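Local coordinates for protein uronate dehydrogenase (PDB 3RFX) that probably oxidises uronic acids such as galacturonate and glucuronate to their lactones with NAD as the hydride acceptor, on a Rossmann fold, at residues E77-I83 with G134-S139; Q85-I89 with S139-G143; H113-P119 with V128-D133; C200-W204 with N216-G220. The protein carries 1 engineered substitution. All blocks are in the same frame, centred on the assembly; numbering follows the deposited sequence.

Contact 1: E77-I83 with G134-S139; sequences EKPFEQI and GLAGVS. Engineered in segment 134-139: Ala136 (natural residue Tyr).
The carboxylate of Glu77 lies against the start of helix 135-154 and receives two of its backbone N-H groups. Leu135 N meets OE2 of Glu77 on the syn lone pair at 2.8 Å, while Ala136 N approaches OE1 of Glu77 at 3.0 Å, from the syn side but 27° out of the carboxylate plane. The second flat group, the Phe80 ring, has CD1 of Leu135 at its edge near the plane, and it stacks on Tyr92 of the second subunit. Leu135 CD1 also touches CB of Phe80 at 4.0 Å. With CG of Glu77 anti to the backbone N (chi1 -171°) and the chain bent at chi2 (70°), the acid group is carried across to the helix. Gly134 stands at the N-cap, so the donors are first-turn N-H groups; water 1 extends the pattern, donating to Glu77 OE1 and accepting from Gly137 N at 3.0 Å. Farther along, Ile83 CG2 presses on Ser139 CB at 3.3 Å, a squeezed carbon-carbon approach, and Ser139 OG is turned back to donate to Ala136 O at 2.8 Å. Ala136 is engineered in place of Tyr, at the tyrosine position of the YxxxK sequence motif of this dehydrogenase superfamily. Two direct N-H bonds and one through water thus hold the buried carboxylate at a helix N-terminus, where a negative charge would probably be stabilised.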
loop_
_atom_site.group_PDB
_atom_site.type_symbol
_atom_site.label_atom_id
_atom_site.label_comp_id
_atom_site.label_asym_id
_atom_site.label_seq_id
_atom_site.Cartn_x
_atom_site.Cartn_y
_atom_site.Cartn_z
ATOM N N GLU A 77 21.006 -27.621 -0.789
ATOM C CA GLU A 77 19.906 -28.573 -0.762
ATOM C C GLU A 77 20.425 -29.974 -0.458
ATOM O O GLU A 77 21.358 -30.453 -1.103
ATOM C CB GLU A 77 19.112 -28.542 -2.072
ATOM C CG GLU A 77 17.815 -29.343 -2.043
ATOM C CD GLU A 77 16.729 -28.726 -1.161
ATOM O OE1 GLU A 77 16.978 -27.644 -0.578
ATOM O OE2 GLU A 77 15.622 -29.313 -1.079
ATOM N N LYS A 78 19.821 -30.615 0.541
ATOM C CA LYS A 78 20.223 -31.948 0.975
ATOM C C LYS A 78 18.976 -32.714 1.346
ATOM O O LYS A 78 17.884 -32.144 1.354
ATOM C CB LYS A 78 21.160 -31.870 2.185
ATOM C CG LYS A 78 22.506 -31.266 1.877
ATOM C CD LYS A 78 23.566 -31.798 2.825
ATOM C CE LYS A 78 24.965 -31.326 2.435
ATOM N NZ LYS A 78 25.405 -31.892 1.134
ATOM N N PRO A 79 19.122 -34.018 1.629
ATOM C CA PRO A 79 17.976 -34.806 2.083
ATOM C C PRO A 79 17.430 -34.281 3.410
ATOM O O PRO A 79 18.160 -33.673 4.200
ATOM C CB PRO A 79 18.567 -36.210 2.269
ATOM C CG PRO A 79 19.718 -36.250 1.307
ATOM C CD PRO A 79 20.302 -34.864 1.360
ATOM N N PHE A 80 16.149 -34.534 3.636
ATOM C CA PHE A 80 15.439 -34.036 4.806
ATOM C C PHE A 80 16.122 -34.404 6.119
ATOM O O PHE A 80 16.247 -33.565 7.008
ATOM C CB PHE A 80 14.000 -34.558 4.796
ATOM C CG PHE A 80 13.164 -34.053 5.940
ATOM C CD1 PHE A 80 12.795 -32.721 6.010
ATOM C CD2 PHE A 80 12.743 -34.915 6.939
ATOM C CE1 PHE A 80 12.023 -32.250 7.064
ATOM C CE2 PHE A 80 11.971 -34.453 7.994
ATOM C CZ PHE A 80 11.611 -33.119 8.052
ATOM N N GLU A 81 16.569 -35.650 6.243
ATOM C CA GLU A 81 17.170 -36.108 7.499
ATOM C C GLU A 81 18.294 -35.193 7.981
ATOM O O GLU A 81 18.358 -34.838 9.160
ATOM C CB GLU A 81 17.670 -37.553 7.377
ATOM C CG GLU A 81 16.566 -38.596 7.205
ATOM C CD GLU A 81 16.040 -38.703 5.771
ATOM O OE1 GLU A 81 16.509 -37.952 4.881
ATOM O OE2 GLU A 81 15.153 -39.556 5.535
ATOM N N GLN A 82 19.183 -34.806 7.073
ATOM C CA GLN A 82 20.308 -33.958 7.442
ATOM C C GLN A 82 19.869 -32.525 7.776
ATOM O O GLN A 82 20.449 -31.880 8.647
ATOM C CB GLN A 82 21.332 -33.924 6.309
ATOM C CG GLN A 82 21.776 -35.305 5.849
ATOM C CD GLN A 82 22.743 -35.237 4.690
ATOM O OE1 GLN A 82 23.522 -34.287 4.569
ATOM N NE2 GLN A 82 22.702 -36.249 3.827
ATOM N N ILE A 83 18.882 -32.026 7.038
ATOM C CA ILE A 83 18.345 -30.678 7.252
ATOM C C ILE A 83 17.661 -30.624 8.613
ATOM O O ILE A 83 17.860 -29.691 9.389
ATOM C CB ILE A 83 17.289 -30.335 6.191
ATOM C CG1 ILE A 83 17.882 -30.426 4.789
ATOM C CG2 ILE A 83 16.697 -28.934 6.429
ATOM C CD1 ILE A 83 18.635 -29.228 4.384
ATOM N N GLY A 134 13.251 -25.014 -1.826
ATOM C CA GLY A 134 13.528 -26.406 -1.502
ATOM C C GLY A 134 13.486 -26.602 0.007
ATOM O O GLY A 134 13.079 -25.694 0.735
ATOM N N LEU A 135 13.908 -27.770 0.488
ATOM C CA LEU A 135 13.896 -28.040 1.933
ATOM C C LEU A 135 14.850 -27.137 2.709
ATOM O O LEU A 135 14.580 -26.785 3.865
ATOM C CB LEU A 135 14.237 -29.506 2.221
ATOM C CG LEU A 135 13.288 -30.539 1.621
ATOM C CD1 LEU A 135 13.857 -31.944 1.836
ATOM C CD2 LEU A 135 11.885 -30.427 2.203
ATOM N N ALA A 136 15.970 -26.778 2.098
ATOM C CA ALA A 136 16.906 -25.882 2.763
ATOM C C ALA A 136 16.253 -24.524 3.031
ATOM O O ALA A 136 16.315 -24.016 4.154
ATOM C CB ALA A 136 18.187 -25.724 1.970
ATOM N N GLY A 137 15.615 -23.948 2.014
ATOM C CA GLY A 137 14.872 -22.706 2.204
ATOM C C GLY A 137 13.770 -22.824 3.249
ATOM O O GLY A 137 13.605 -21.941 4.109
ATOM N N VAL A 138 12.999 -23.907 3.181
ATOM C CA VAL A 138 11.931 -24.134 4.159
ATOM C C VAL A 138 12.512 -24.156 5.572
ATOM O O VAL A 138 11.932 -23.595 6.505
ATOM C CB VAL A 138 11.182 -25.468 3.887
ATOM C CG1 VAL A 138 10.227 -25.821 5.041
ATOM C CG2 VAL A 138 10.416 -25.403 2.564
ATOM N N SER A 139 13.671 -24.794 5.734
ATOM C CA SER A 139 14.280 -24.895 7.059
ATOM C C SER A 139 14.828 -23.553 7.534
ATOM O O SER A 139 14.843 -23.273 8.737
ATOM C CB SER A 139 15.370 -25.974 7.101
ATOM O OG SER A 139 16.567 -25.508 6.518
HETATM O O HOH W 1 16.238 -24.803 -0.748
#

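Contact 2: Q85-I89 with S139-G143; sequences QGNII and SKCFG
Asn87 and Ser139 form the tight part of this contact: ND2 of Asn87 donates to OG of Ser139 at 2.9 Å, almost straight (169°) and in the plane of the amide. The other end of the amide is held as well, since OD1 of Asn87 accepts from Ile74 N, so the group is pinned against rotation. A chi1 of -66° puts CG of Asn87 anti to the carbonyl carbon and swings the amide over Ser139 OG; the backbones are close enough for CB of Asn87 to touch CB of Ser139 at 3.7 Å. CG2 of the adjacent Ile88 rests over the centre of one face of Phe142, a turn beyond Ser139, in a CH-pi contact 4.0 Å from the centroid. Helices 80-100 and 135-154, each following a strand of the parallel Rossmann sheet, pass here at 36° with the axes of these short segments 8.8 Å apart. Ile88 packs on Phe142, and Phe142 on Val138, of the second subunit, consistent with the four-helix dimer interface familiar in this superfamily. The looser side is bridged by solvent: water 2 donates to both Asn87 O and Ser139 O, at 2.8 Å from each. Lys140, the lysine of the YxxxK sequence, passes loosely, its CE 4.2 Å from Asn87 ND2, and its NZ hydrogen-bonds to Ala109 O. Gly86, beside Asn87, touches the bound NAD.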
loop_
_atom_site.group_PDB
_atom_site.type_symbol
_atom_site.label_atom_id
_atom_site.label_comp_id
_atom_site.label_asym_id
_atom_site.label_seq_id
_atom_site.Cartn_x
_atom_site.Cartn_y
_atom_site.Cartn_z
ATOM N N GLN A 85 18.230 -32.343 11.251
ATOM C CA GLN A 85 19.209 -32.335 12.333
ATOM C C GLN A 85 19.918 -30.994 12.523
ATOM O O GLN A 85 20.006 -30.486 13.642
ATOM C CB GLN A 85 20.242 -33.455 12.129
ATOM C CG GLN A 85 19.625 -34.850 12.081
ATOM C CD GLN A 85 19.190 -35.345 13.444
ATOM O OE1 GLN A 85 19.866 -35.107 14.446
ATOM N NE2 GLN A 85 18.061 -36.044 13.491
ATOM N N GLY A 86 20.426 -30.422 11.435
ATOM C CA GLY A 86 21.239 -29.220 11.523
ATOM C C GLY A 86 20.460 -27.911 11.634
ATOM O O GLY A 86 20.913 -26.966 12.287
ATOM N N ASN A 87 19.293 -27.853 10.998
ATOM C CA ASN A 87 18.586 -26.581 10.810
ATOM C C ASN A 87 17.271 -26.479 11.556
ATOM O O ASN A 87 16.711 -25.385 11.689
ATOM C CB ASN A 87 18.302 -26.340 9.318
ATOM C CG ASN A 87 19.560 -26.131 8.506
ATOM O OD1 ASN A 87 20.679 -26.272 9.009
ATOM N ND2 ASN A 87 19.384 -25.772 7.237
ATOM N N ILE A 88 16.751 -27.615 12.004
ATOM C CA ILE A 88 15.452 -27.623 12.664
ATOM C C ILE A 88 15.651 -27.966 14.140
ATOM O O ILE A 88 15.501 -27.103 15.006
ATOM C CB ILE A 88 14.456 -28.548 11.943
ATOM C CG1 ILE A 88 14.216 -28.007 10.521
ATOM C CG2 ILE A 88 13.134 -28.616 12.690
ATOM C CD1 ILE A 88 13.243 -28.789 9.709
ATOM N N ILE A 89 16.044 -29.204 14.418
ATOM C CA ILE A 89 16.437 -29.579 15.770
ATOM C C ILE A 89 17.561 -28.686 16.266
ATOM O O ILE A 89 17.528 -28.199 17.400
ATOM C CB ILE A 89 16.872 -31.057 15.831
ATOM C CG1 ILE A 89 15.693 -31.957 15.455
ATOM C CG2 ILE A 89 17.429 -31.392 17.222
ATOM C CD1 ILE A 89 16.080 -33.416 15.206
ATOM N N SER A 139 13.671 -24.794 5.734
ATOM C CA SER A 139 14.280 -24.895 7.059
ATOM C C SER A 139 14.828 -23.553 7.534
ATOM O O SER A 139 14.843 -23.273 8.737
ATOM C CB SER A 139 15.370 -25.974 7.101
ATOM O OG SER A 139 16.567 -25.508 6.518
ATOM N N LYS A 140 15.261 -22.705 6.602
ATOM C CA LYS A 140 15.698 -21.367 6.996
ATOM C C LYS A 140 14.494 -20.515 7.429
ATOM O O LYS A 140 14.602 -19.708 8.362
ATOM C CB LYS A 140 16.524 -20.695 5.892
ATOM C CG LYS A 140 17.903 -21.366 5.630
ATOM C CD LYS A 140 18.819 -21.276 6.862
ATOM C CE LYS A 140 20.256 -21.746 6.558
ATOM N NZ LYS A 140 21.168 -21.567 7.734
ATOM N N CYS A 141 13.350 -20.719 6.774
ATOM C CA CYS A 141 12.086 -20.136 7.226
ATOM C C CYS A 141 11.756 -20.592 8.652
ATOM O O CYS A 141 11.291 -19.798 9.474
ATOM C CB CYS A 141 10.937 -20.525 6.307
ATOM S SG CYS A 141 10.983 -19.718 4.667
ATOM N N PHE A 142 11.978 -21.871 8.938
ATOM C CA PHE A 142 11.728 -22.375 10.294
ATOM C C PHE A 142 12.567 -21.598 11.312
ATOM O O PHE A 142 12.056 -21.177 12.358
ATOM C CB PHE A 142 12.006 -23.878 10.399
ATOM C CG PHE A 142 11.947 -24.409 11.815
ATOM C CD1 PHE A 142 10.765 -24.909 12.335
ATOM C CD2 PHE A 142 13.076 -24.397 12.617
ATOM C CE1 PHE A 142 10.710 -25.388 13.643
ATOM C CE2 PHE A 142 13.022 -24.869 13.929
ATOM C CZ PHE A 142 11.843 -25.368 14.428
ATOM N N GLY A 143 13.848 -21.411 11.002
ATOM C CA GLY A 143 14.722 -20.626 11.862
ATOM C C GLY A 143 14.207 -19.206 12.082
ATOM O O GLY A 143 14.235 -18.684 13.201
HETATM O O HOH W 2 17.068 -22.962 10.342
#

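Contact 3: H113-P119 with V128-D133; sequences HTIGYYP and VPARPD
Two loop segments between strand 105-111 and helix 135-154 run side by side here, joined by both backbone and side-chain hydrogen bonds: His113 with Asp133, Thr114 with Arg131, Tyr118 with Pro129. His113 ND1 donates to the syn lone pair of Asp133 OD2 at 2.7 Å, the oxygen lying in the ring plane although ring and carboxylate are turned 53° apart; Asp133 N returns a bond to His113 O. Thr114 O takes Arg131 N at 2.9 Å, and Arg131 O takes Tyr117 N at 3.1 Å. These bonds clasp the type I beta turn from Ile115 to Tyr118, part of the long excursion that follows this strand of the Rossmann fold. At the other end the Tyr118 hydroxyl donates to Pro129 O, a short 2.6 Å bond with the acceptor near the ring plane. CD of Arg131 lies over the centre of one Tyr118 face, 3.7 Å from the centroid; beyond a bend at chi3 (69°) the guanidinium stands farther out above the same face, steeply tilted (72°), so the cation-pi approach is long and at most weak. Tyr117 O sits above one guanidinium face, and NH2 of Arg131 makes a salt bridge to Asp152 of the second subunit.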
loop_
_atom_site.group_PDB
_atom_site.type_symbol
_atom_site.label_atom_id
_atom_site.label_comp_id
_atom_site.label_asym_id
_atom_site.label_seq_id
_atom_site.Cartn_x
_atom_site.Cartn_y
_atom_site.Cartn_z
ATOM N N HIS A 113 17.288 -18.338 -0.188
ATOM C CA HIS A 113 16.464 -19.468 -0.610
ATOM C C HIS A 113 15.090 -19.527 0.056
ATOM O O HIS A 113 14.219 -20.280 -0.377
ATOM C CB HIS A 113 17.245 -20.780 -0.516
ATOM C CG HIS A 113 18.443 -20.784 -1.410
ATOM N ND1 HIS A 113 18.332 -20.734 -2.783
ATOM C CD2 HIS A 113 19.767 -20.755 -1.134
ATOM C CE1 HIS A 113 19.541 -20.698 -3.317
ATOM N NE2 HIS A 113 20.429 -20.715 -2.339
ATOM N N THR A 114 14.885 -18.700 1.079
ATOM C CA THR A 114 13.552 -18.535 1.659
ATOM C C THR A 114 12.570 -17.877 0.684
ATOM O O THR A 114 11.358 -17.970 0.861
ATOM C CB THR A 114 13.593 -17.657 2.927
ATOM O OG1 THR A 114 14.169 -16.385 2.603
ATOM C CG2 THR A 114 14.432 -18.325 4.024
ATOM N N ILE A 115 13.104 -17.181 -0.320
ATOM C CA ILE A 115 12.284 -16.460 -1.290
ATOM C C ILE A 115 12.709 -16.813 -2.718
ATOM O O ILE A 115 12.470 -16.059 -3.665
ATOM C CB ILE A 115 12.312 -14.916 -1.038
ATOM C CG1 ILE A 115 13.744 -14.375 -0.871
ATOM C CG2 ILE A 115 11.526 -14.597 0.260
ATOM C CD1 ILE A 115 14.555 -14.179 -2.174
ATOM N N GLY A 116 13.327 -17.981 -2.866
ATOM C CA GLY A 116 13.931 -18.361 -4.133
ATOM C C GLY A 116 13.017 -18.430 -5.345
ATOM O O GLY A 116 13.494 -18.278 -6.475
ATOM N N TYR A 117 11.725 -18.672 -5.148
ATOM C CA TYR A 117 10.810 -18.764 -6.297
ATOM C C TYR A 117 10.305 -17.430 -6.858
ATOM O O TYR A 117 9.607 -17.419 -7.878
ATOM C CB TYR A 117 9.628 -19.718 -6.030
ATOM C CG TYR A 117 9.924 -21.155 -6.431
ATOM C CD1 TYR A 117 9.915 -21.538 -7.775
ATOM C CD2 TYR A 117 10.236 -22.116 -5.480
ATOM C CE1 TYR A 117 10.197 -22.851 -8.153
ATOM C CE2 TYR A 117 10.511 -23.440 -5.847
ATOM C CZ TYR A 117 10.493 -23.794 -7.184
ATOM O OH TYR A 117 10.779 -25.095 -7.556
ATOM N N TYR A 118 10.638 -16.308 -6.220
ATOM C CA TYR A 118 10.282 -15.009 -6.807
ATOM C C TYR A 118 11.105 -14.774 -8.068
ATOM O O TYR A 118 12.271 -15.159 -8.125
ATOM C CB TYR A 118 10.525 -13.855 -5.827
ATOM C CG TYR A 118 9.464 -13.728 -4.752
ATOM C CD1 TYR A 118 8.268 -13.062 -5.006
ATOM C CD2 TYR A 118 9.665 -14.268 -3.483
ATOM C CE1 TYR A 118 7.289 -12.938 -4.029
ATOM C CE2 TYR A 118 8.691 -14.142 -2.489
ATOM C CZ TYR A 118 7.508 -13.482 -2.774
ATOM O OH TYR A 118 6.541 -13.352 -1.802
ATOM N N PRO A 119 10.503 -14.131 -9.083
ATOM C CA PRO A 119 11.223 -13.769 -10.312
ATOM C C PRO A 119 12.265 -12.711 -9.993
ATOM O O PRO A 119 12.063 -11.917 -9.073
ATOM C CB PRO A 119 10.143 -13.138 -11.203
ATOM C CG PRO A 119 8.842 -13.380 -10.522
ATOM C CD PRO A 119 9.109 -13.654 -9.077
ATOM N N VAL A 128 7.727 -9.616 2.519
ATOM C CA VAL A 128 7.099 -10.451 1.488
ATOM C C VAL A 128 6.854 -11.879 1.976
ATOM O O VAL A 128 7.605 -12.400 2.787
ATOM C CB VAL A 128 7.898 -10.483 0.162
ATOM C CG1 VAL A 128 7.976 -9.088 -0.439
ATOM C CG2 VAL A 128 9.293 -11.087 0.371
ATOM N N PRO A 129 5.783 -12.510 1.489
ATOM C CA PRO A 129 5.538 -13.899 1.898
ATOM C C PRO A 129 6.679 -14.805 1.428
ATOM O O PRO A 129 7.236 -14.574 0.342
ATOM C CB PRO A 129 4.233 -14.252 1.174
ATOM C CG PRO A 129 3.559 -12.923 0.937
ATOM C CD PRO A 129 4.690 -11.958 0.672
ATOM N N ALA A 130 7.033 -15.809 2.232
ATOM C CA ALA A 130 8.091 -16.740 1.843
ATOM C C ALA A 130 7.712 -17.532 0.587
ATOM O O ALA A 130 6.555 -17.903 0.400
ATOM C CB ALA A 130 8.409 -17.701 2.985
ATOM N N ARG A 131 8.700 -17.783 -0.269
ATOM C CA ARG A 131 8.529 -18.709 -1.390
ATOM C C ARG A 131 9.788 -19.557 -1.482
ATOM O O ARG A 131 10.611 -19.363 -2.367
ATOM C CB ARG A 131 8.263 -17.950 -2.705
ATOM C CG ARG A 131 6.856 -17.299 -2.738
ATOM C CD ARG A 131 6.514 -16.711 -4.100
ATOM N NE ARG A 131 6.321 -17.720 -5.145
ATOM C CZ ARG A 131 6.189 -17.424 -6.439
ATOM N NH1 ARG A 131 6.233 -16.155 -6.838
ATOM N NH2 ARG A 131 6.022 -18.387 -7.334
ATOM N N PRO A 132 9.949 -20.487 -0.529
ATOM C CA PRO A 132 11.179 -21.275 -0.399
ATOM C C PRO A 132 11.367 -22.188 -1.610
ATOM O O PRO A 132 10.388 -22.717 -2.146
ATOM C CB PRO A 132 10.944 -22.126 0.858
ATOM C CG PRO A 132 9.664 -21.654 1.468
ATOM C CD PRO A 132 8.901 -20.886 0.432
ATOM N N ASP A 133 12.613 -22.366 -2.032
ATOM C CA ASP A 133 12.877 -23.097 -3.275
ATOM C C ASP A 133 13.312 -24.546 -3.069
ATOM O O ASP A 133 13.681 -25.224 -4.024
ATOM C CB ASP A 133 13.874 -22.342 -4.158
ATOM C CG ASP A 133 15.189 -22.070 -3.464
ATOM O OD1 ASP A 133 15.570 -22.836 -2.555
ATOM O OD2 ASP A 133 15.859 -21.085 -3.841
#

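Contact 4: C200-W204 with N216-G220; sequences CPVVW and NSHLG
Asn216 grips the backbone of Trp204 with both ends of its amide. OD1 of Asn216 accepts from Trp204 N at 2.9 Å, on a lone pair and nearly straight (167°), and ND2 of Asn216 donates to Trp204 O at 3.0 Å, with the acceptor 4° out of the amide plane. The side chain thus pairs with this residue much as a neighbouring strand would. OD1 also reaches the indole edge, 3.3 Å from CD1 of Trp204, and receives water 3, which donates as well to Val202 O at 2.8 Å. Next to this polar pair, Leu219 spans Pro201 and Val203 with one methyl on each: its CD1 meets CB of Pro201 at 3.8 Å, while its CD2 lies 3.8 Å from CG1 of Val203. CG of Leu219 is anti to the backbone N (chi1 -164°), which directs both methyls at these residues. Leu219 N in turn hydrogen-bonds to Asn216 O, tying the short 3-10 segment 217-220 to the gripping residue. Farther out, Trp204 stacks on Trp214. Within the chain, strand 202-205 is outermost: Val203 makes backbone hydrogen bonds to Leu160 and Arg162 of strand 158-163, and the loop bearing Asn216 lies along its other edge.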
loop_
_atom_site.group_PDB
_atom_site.type_symbol
_atom_site.label_atom_id
_atom_site.label_comp_id
_atom_site.label_asym_id
_atom_site.label_seq_id
_atom_site.Cartn_x
_atom_site.Cartn_y
_atom_site.Cartn_z
ATOM N N CYS A 200 13.881 -8.173 16.032
ATOM C CA CYS A 200 14.091 -9.397 15.257
ATOM C C CYS A 200 13.928 -9.104 13.757
ATOM O O CYS A 200 13.068 -9.683 13.100
ATOM C CB CYS A 200 13.092 -10.476 15.688
ATOM S SG CYS A 200 13.444 -12.175 15.084
ATOM N N PRO A 201 14.748 -8.195 13.221
ATOM C CA PRO A 201 14.529 -7.738 11.843
ATOM C C PRO A 201 15.013 -8.720 10.762
ATOM O O PRO A 201 16.007 -9.412 10.961
ATOM C CB PRO A 201 15.373 -6.471 11.778
ATOM C CG PRO A 201 16.525 -6.764 12.697
ATOM C CD PRO A 201 15.885 -7.505 13.857
ATOM N N VAL A 202 14.300 -8.762 9.639
ATOM C CA VAL A 202 14.807 -9.368 8.413
ATOM C C VAL A 202 15.816 -8.412 7.791
ATOM O O VAL A 202 15.546 -7.222 7.628
ATOM C CB VAL A 202 13.666 -9.628 7.400
ATOM C CG1 VAL A 202 14.234 -10.046 6.040
ATOM C CG2 VAL A 202 12.691 -10.676 7.939
ATOM N N VAL A 203 16.988 -8.934 7.453
ATOM C CA VAL A 203 18.032 -8.147 6.811
ATOM C C VAL A 203 18.376 -8.825 5.495
ATOM O O VAL A 203 18.668 -10.018 5.473
ATOM C CB VAL A 203 19.308 -8.118 7.671
ATOM C CG1 VAL A 203 20.395 -7.296 6.990
ATOM C CG2 VAL A 203 19.000 -7.585 9.093
ATOM N N TRP A 204 18.340 -8.077 4.397
ATOM C CA TRP A 204 18.745 -8.659 3.116
ATOM C C TRP A 204 20.260 -8.647 3.052
ATOM O O TRP A 204 20.878 -7.584 3.106
ATOM C CB TRP A 204 18.151 -7.870 1.955
ATOM C CG TRP A 204 16.652 -7.957 1.886
ATOM C CD1 TRP A 204 15.763 -6.982 2.219
ATOM C CD2 TRP A 204 15.875 -9.082 1.453
ATOM N NE1 TRP A 204 14.471 -7.427 2.017
ATOM C CE2 TRP A 204 14.516 -8.711 1.540
ATOM C CE3 TRP A 204 16.200 -10.366 0.980
ATOM C CZ2 TRP A 204 13.478 -9.571 1.179
ATOM C CZ3 TRP A 204 15.170 -11.224 0.628
ATOM C CH2 TRP A 204 13.821 -10.821 0.726
ATOM N N ASN A 216 16.382 -2.773 1.800
ATOM C CA ASN A 216 16.700 -2.758 3.230
ATOM C C ASN A 216 16.358 -1.421 3.886
ATOM O O ASN A 216 16.862 -1.117 4.965
ATOM C CB ASN A 216 18.198 -3.005 3.442
ATOM C CG ASN A 216 18.538 -4.470 3.644
ATOM O OD1 ASN A 216 17.764 -5.231 4.223
ATOM N ND2 ASN A 216 19.727 -4.866 3.190
ATOM N N SER A 217 15.537 -0.605 3.236
ATOM C CA SER A 217 15.335 0.762 3.733
ATOM C C SER A 217 14.727 0.806 5.142
ATOM O O SER A 217 14.981 1.746 5.901
ATOM C CB SER A 217 14.493 1.597 2.764
ATOM O OG SER A 217 13.185 1.074 2.659
ATOM N N HIS A 218 13.927 -0.199 5.491
ATOM C CA HIS A 218 13.248 -0.196 6.795
ATOM C C HIS A 218 14.201 -0.497 7.956
ATOM O O HIS A 218 13.865 -0.292 9.131
ATOM C CB HIS A 218 12.044 -1.144 6.788
ATOM C CG HIS A 218 10.895 -0.636 5.972
ATOM N ND1 HIS A 218 9.803 -0.010 6.532
ATOM C CD2 HIS A 218 10.687 -0.628 4.635
ATOM C CE1 HIS A 218 8.961 0.345 5.577
ATOM N NE2 HIS A 218 9.476 -0.018 4.415
ATOM N N LEU A 219 15.397 -0.954 7.607
ATOM C CA LEU A 219 16.451 -1.233 8.568
ATOM C C LEU A 219 17.275 0.028 8.839
ATOM O O LEU A 219 18.301 -0.027 9.513
ATOM C CB LEU A 219 17.360 -2.336 8.006
ATOM C CG LEU A 219 18.304 -3.068 8.951
ATOM C CD1 LEU A 219 17.497 -3.974 9.883
ATOM C CD2 LEU A 219 19.307 -3.886 8.149
ATOM N N GLY A 220 16.825 1.164 8.312
ATOM C CA GLY A 220 17.574 2.403 8.426
ATOM C C GLY A 220 18.060 2.704 9.835
ATOM O O GLY A 220 19.179 3.184 10.021
HETATM O O HOH W 3 15.479 -5.220 5.687
#

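Overall arrangement
Contacts 1 and 2 are successive stations along the same pair of helices, share Ser139 and have centres about 8 Å apart. Both lie near the cofactor: the side chains of Lys78 and Asn87 lie about 7 and 6 Å from NAD, whereas that of His113 in contact 3 is about 10 Å away. Contact 3 is nested within the chain loop closed by contacts 1 and 2 and packs on helix 135-154, with CB of Pro132 3.6 Å from Val138 N and CB of Ala130 3.7 Å from SG of Cys141. All three reach the second subunit. Contact 4 meets contact 3 through Ile115 CG1 and Trp204 CZ3 at 3.8 Å; its centre is about 25 Å from that of contact 1.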